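Local coordinates for peptidoglycan glycosyltransferase (Eggerthella lenta, PDB 4MNR), which belongs to the penicillin-binding protein family and carries a transpeptidase domain of the beta-lactamase-like fold next to a dimerisation-type domain, at residues A[293-302]-A[311-319]. Sequence-based numbering, arbitrary orientation.
Sequences ELAWAAAGEP and RESPAGPQA
The guanidinium of Arg311 meets the carboxylate of Glu293 edge to edge, with the two planes 34° apart. NH1 and NH2 of Arg311 engage one oxygen each in an end-on, two-pronged salt bridge: NH1 lies 3.1 Å from Glu293 OE1 along a nearly straight bond (166° at the hydrogen), and NH2 lies 2.7 Å from Glu293 OE2, on its syn lone pair but tilted from the guanidinium plane. The edge is also tied to its own loop, since NH2 donates to Pro314 O at 3.0 Å, close to the guanidinium plane, and NE to Ser313 O. Four bonds therefore fix the group's rotation. Both chains arrive stretched from opposite directions; in Glu293, CG sits anti to the backbone N (chi1 -171°), which carries the carboxylate towards the loop. A water lies between Glu293 OE2, to which it can donate, and Gly316 N, which donates to it at 2.9 Å.

Further along, prolines pack against backbone and alanine. After a cis peptide, the ring of Pro317 rests on the helix end: its CD is 3.7 Å from Ala297 O, while its CG lies 3.8 Å from Gly300 CA. Gly300, at positive phi, is the C-prime residue of the Schellman motif that closes the helix. Beyond it Pro302 meets 315-317: Pro302 CA makes a CA-H...O contact of 3.3 Å with Gly316 O, and Pro302 CB lies 4.2 Å from Ala315 CB. Pro317 O, near the Pro302 ring, is buried without a polar partner.

The contact thus ties helix 291-298, from Glu293 near its start to the turn that follows, to the loop leading into helix 321-332, within the transpeptidase domain. Leu257 of helix 242-263 packs on Ala297, Leu287 of helix 284-289 on Glu293, and Val220 of strand 218-221 on Ala295 and Trp296.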
ATOM      1  N   GLU A 293      -2.865  20.469 -13.712  1.00 11.38           N
ATOM      2  CA  GLU A 293      -2.230  19.201 -13.374  1.00 12.11           C
ATOM      3  C   GLU A 293      -1.668  19.235 -11.950  1.00 12.17           C
ATOM      4  O   GLU A 293      -1.745  18.248 -11.212  1.00 11.89           O
ATOM      5  CB  GLU A 293      -1.127  18.835 -14.383  1.00 12.78           C
ATOM      6  CG  GLU A 293      -0.603  17.408 -14.182  1.00 13.38           C
ATOM      7  CD  GLU A 293       0.529  17.021 -15.144  1.00 18.18           C
ATOM      8  OE1 GLU A 293       0.715  17.710 -16.177  1.00 21.60           O
ATOM      9  OE2 GLU A 293       1.232  16.017 -14.863  1.00 17.84           O
ATOM     10  N   LEU A 294      -1.101  20.380 -11.572  1.00 10.83           N
ATOM     11  CA  LEU A 294      -0.525  20.542 -10.233  1.00 10.53           C
ATOM     12  C   LEU A 294      -1.600  20.446  -9.154  1.00  9.99           C
ATOM     13  O   LEU A 294      -1.440  19.752  -8.140  1.00  9.57           O
ATOM     14  CB  LEU A 294       0.203  21.891 -10.149  1.00 11.00           C
ATOM     15  CG  LEU A 294       0.665  22.334  -8.751  1.00 11.88           C
ATOM     16  CD1 LEU A 294       1.603  21.315  -8.107  1.00 12.25           C
ATOM     17  CD2 LEU A 294       1.360  23.688  -8.848  1.00 14.96           C
ATOM     18  N   ALA A 295      -2.709  21.130  -9.388  1.00 10.47           N
ATOM     19  CA  ALA A 295      -3.817  21.124  -8.440  1.00  9.68           C
ATOM     20  C   ALA A 295      -4.363  19.712  -8.242  1.00  9.25           C
ATOM     21  O   ALA A 295      -4.561  19.269  -7.112  1.00 10.41           O
ATOM     22  CB  ALA A 295      -4.923  22.054  -8.928  1.00 12.42           C
ATOM     23  N   TRP A 296      -4.595  18.999  -9.340  1.00 10.54           N
ATOM     24  CA  TRP A 296      -5.085  17.629  -9.223  1.00  9.13           C
ATOM     25  C   TRP A 296      -4.068  16.673  -8.597  1.00  8.77           C
ATOM     26  O   TRP A 296      -4.439  15.772  -7.846  1.00 10.40           O
ATOM     27  CB  TRP A 296      -5.540  17.109 -10.590  1.00  9.78           C
ATOM     28  CG  TRP A 296      -6.980  17.446 -10.894  1.00 11.91           C
ATOM     29  CD1 TRP A 296      -7.450  18.217 -11.916  1.00 12.14           C
ATOM     30  CD2 TRP A 296      -8.129  17.009 -10.162  1.00 11.62           C
ATOM     31  NE1 TRP A 296      -8.826  18.279 -11.874  1.00 13.44           N
ATOM     32  CE2 TRP A 296      -9.264  17.551 -10.800  1.00 13.83           C
ATOM     33  CE3 TRP A 296      -8.307  16.221  -9.023  1.00 12.08           C
ATOM     34  CZ2 TRP A 296     -10.558  17.319 -10.339  1.00 16.11           C
ATOM     35  CZ3 TRP A 296      -9.598  15.995  -8.563  1.00 13.86           C
ATOM     36  CH2 TRP A 296     -10.702  16.545  -9.222  1.00 14.81           C
ATOM     37  N   ALA A 297      -2.790  16.860  -8.895  1.00  9.00           N
ATOM     38  CA  ALA A 297      -1.768  16.010  -8.279  1.00  8.80           C
ATOM     39  C   ALA A 297      -1.786  16.172  -6.765  1.00  9.43           C
ATOM     40  O   ALA A 297      -1.622  15.198  -6.019  1.00  9.35           O
ATOM     41  CB  ALA A 297      -0.378  16.339  -8.831  1.00  9.89           C
ATOM     42  N   ALA A 298      -1.990  17.404  -6.305  1.00 11.33           N
ATOM     43  CA  ALA A 298      -2.042  17.656  -4.861  1.00 12.73           C
ATOM     44  C   ALA A 298      -3.210  16.924  -4.227  1.00 11.82           C
ATOM     45  O   ALA A 298      -3.171  16.574  -3.040  1.00 10.35           O
ATOM     46  CB  ALA A 298      -2.127  19.153  -4.572  1.00 13.38           C
ATOM     47  N   ALA A 299      -4.246  16.673  -5.020  1.00 10.67           N
ATOM     48  CA  ALA A 299      -5.414  15.941  -4.542  1.00 11.22           C
ATOM     49  C   ALA A 299      -5.321  14.454  -4.848  1.00 15.74           C
ATOM     50  O   ALA A 299      -6.280  13.705  -4.631  1.00 19.33           O
ATOM     51  CB  ALA A 299      -6.678  16.511  -5.154  1.00 12.55           C
ATOM     52  N   GLY A 300      -4.183  14.018  -5.364  1.00 12.18           N
ATOM     53  CA  GLY A 300      -3.974  12.599  -5.580  1.00 10.21           C
ATOM     54  C   GLY A 300      -4.389  12.025  -6.928  1.00 12.97           C
ATOM     55  O   GLY A 300      -4.372  10.802  -7.099  1.00 13.40           O
ATOM     56  N   GLU A 301      -4.765  12.875  -7.889  1.00  8.35           N
ATOM     57  CA  GLU A 301      -5.178  12.373  -9.193  1.00 10.07           C
ATOM     58  C   GLU A 301      -4.126  12.655 -10.264  1.00 10.71           C
ATOM     59  O   GLU A 301      -3.721  13.801 -10.458  1.00 13.30           O
ATOM     60  CB  GLU A 301      -6.518  12.988  -9.613  1.00 12.88           C
ATOM     61  CG  GLU A 301      -7.710  12.487  -8.788  1.00 16.21           C
ATOM     62  CD  GLU A 301      -8.067  11.030  -9.066  1.00 22.83           C
ATOM     63  OE1 GLU A 301      -7.491  10.414  -9.992  1.00 23.56           O
ATOM     64  OE2 GLU A 301      -8.939  10.503  -8.351  1.00 24.88           O
ATOM     65  N   PRO A 302      -3.670  11.602 -10.956  1.00 10.90           N
ATOM     66  CA  PRO A 302      -2.677  11.749 -12.023  1.00 12.28           C
ATOM     67  C   PRO A 302      -3.312  12.094 -13.364  1.00 12.69           C
ATOM     68  O   PRO A 302      -3.623  11.194 -14.147  1.00 18.43           O
ATOM     69  CB  PRO A 302      -2.029  10.366 -12.078  1.00 12.18           C
ATOM     70  CG  PRO A 302      -3.136   9.419 -11.643  1.00 14.01           C
ATOM     71  CD  PRO A 302      -3.941  10.192 -10.619  1.00 14.07           C
ATOM     72  N   ARG A 311       6.118  14.455 -24.106  1.00 19.57           N
ATOM     73  CA  ARG A 311       6.089  14.615 -22.655  1.00 19.58           C
ATOM     74  C   ARG A 311       7.239  13.840 -22.009  1.00 22.96           C
ATOM     75  O   ARG A 311       7.435  12.656 -22.283  1.00 25.36           O
ATOM     76  CB  ARG A 311       4.748  14.198 -22.061  1.00 16.92           C
ATOM     77  CG  ARG A 311       4.740  14.323 -20.536  1.00 15.90           C
ATOM     78  CD  ARG A 311       3.399  14.054 -19.939  1.00 23.57           C
ATOM     79  NE  ARG A 311       3.491  13.993 -18.488  1.00 21.07           N
ATOM     80  CZ  ARG A 311       2.974  14.892 -17.661  1.00 19.80           C
ATOM     81  NH1 ARG A 311       2.298  15.935 -18.139  1.00 19.01           N
ATOM     82  NH2 ARG A 311       3.112  14.729 -16.349  1.00 17.25           N
ATOM     83  N   GLU A 312       8.004  14.525 -21.164  1.00 26.21           N
ATOM     84  CA  GLU A 312       9.239  13.970 -20.609  1.00 28.88           C
ATOM     85  C   GLU A 312       9.030  13.120 -19.364  1.00 25.61           C
ATOM     86  O   GLU A 312       9.757  12.154 -19.143  1.00 28.97           O
ATOM     87  CB  GLU A 312      10.220  15.098 -20.281  1.00 36.98           C
ATOM     88  CG  GLU A 312      10.498  16.040 -21.440  1.00 47.99           C
ATOM     89  CD  GLU A 312      11.410  17.194 -21.053  1.00 57.97           C
ATOM     90  OE1 GLU A 312      11.539  17.473 -19.840  1.00 62.78           O
ATOM     91  OE2 GLU A 312      12.000  17.818 -21.961  1.00 60.76           O
ATOM     92  N   SER A 313       8.042  13.470 -18.555  1.00 18.80           N
ATOM     93  CA  SER A 313       7.883  12.809 -17.260  1.00 18.19           C
ATOM     94  C   SER A 313       6.539  12.076 -17.159  1.00 15.59           C
ATOM     95  O   SER A 313       5.631  12.339 -17.941  1.00 17.36           O
ATOM     96  CB  SER A 313       8.054  13.835 -16.132  1.00 24.91           C
ATOM     97  OG  SER A 313       6.914  14.664 -16.000  1.00 26.36           O
ATOM     98  N   PRO A 314       6.416  11.126 -16.215  1.00 16.91           N
ATOM     99  CA  PRO A 314       5.148  10.398 -16.122  1.00 15.52           C
ATOM    100  C   PRO A 314       4.049  11.251 -15.509  1.00 14.89           C
ATOM    101  O   PRO A 314       4.336  12.319 -14.972  1.00 15.68           O
ATOM    102  CB  PRO A 314       5.481   9.236 -15.172  1.00 18.56           C
ATOM    103  CG  PRO A 314       6.595   9.740 -14.347  1.00 18.37           C
ATOM    104  CD  PRO A 314       7.416  10.602 -15.265  1.00 17.67           C
ATOM    105  N   ALA A 315       2.805  10.794 -15.628  1.00 14.41           N
ATOM    106  CA  ALA A 315       1.710  11.357 -14.856  1.00 15.16           C
ATOM    107  C   ALA A 315       1.862  10.877 -13.422  1.00 14.75           C
ATOM    108  O   ALA A 315       2.446   9.823 -13.168  1.00 14.97           O
ATOM    109  CB  ALA A 315       0.366  10.900 -15.426  1.00 16.51           C
ATOM    110  N   GLY A 316       1.333  11.629 -12.474  1.00 13.59           N
ATOM    111  CA  GLY A 316       1.381  11.156 -11.107  1.00 10.04           C
ATOM    112  C   GLY A 316       0.500  12.010 -10.240  1.00 10.36           C
ATOM    113  O   GLY A 316       0.035  13.057 -10.687  1.00 12.92           O
ATOM    114  N   PRO A 317       0.300  11.593  -8.991  1.00 11.58           N
ATOM    115  CA  PRO A 317       0.947  10.404  -8.413  1.00  8.55           C
ATOM    116  C   PRO A 317       0.371   9.064  -8.870  1.00 11.56           C
ATOM    117  O   PRO A 317      -0.836   8.937  -9.092  1.00 11.03           O
ATOM    118  CB  PRO A 317       0.683  10.567  -6.921  1.00  8.05           C
ATOM    119  CG  PRO A 317      -0.607  11.364  -6.858  1.00  8.48           C
ATOM    120  CD  PRO A 317      -0.513  12.325  -7.998  1.00  8.58           C
ATOM    121  N   GLN A 318       1.254   8.083  -9.027  1.00 10.55           N
ATOM    122  CA  GLN A 318       0.838   6.695  -9.212  1.00  8.65           C
ATOM    123  C   GLN A 318       1.635   5.911  -8.190  1.00  8.39           C
ATOM    124  O   GLN A 318       2.852   6.070  -8.091  1.00 11.28           O
ATOM    125  CB  GLN A 318       1.196   6.191 -10.600  1.00 14.08           C
ATOM    126  CG  GLN A 318       0.613   7.022 -11.719  1.00 15.14           C
ATOM    127  CD  GLN A 318       0.968   6.462 -13.076  1.00 19.05           C
ATOM    128  OE1 GLN A 318       1.611   7.127 -13.891  1.00 23.11           O
ATOM    129  NE2 GLN A 318       0.554   5.232 -13.329  1.00 16.67           N
ATOM    130  N   ALA A 319       0.962   5.052  -7.442  1.00  8.86           N
ATOM    131  CA  ALA A 319       1.640   4.402  -6.337  1.00  9.22           C
ATOM    132  C   ALA A 319       1.254   2.944  -6.241  1.00  7.99           C
ATOM    133  O   ALA A 319       0.144   2.562  -6.620  1.00  9.89           O
ATOM    134  CB  ALA A 319       1.292   5.101  -5.030  1.00 10.73           C
TER
HETATM  135  O   HOH W   1      -0.069  13.971 -13.564  1.00 11.86           O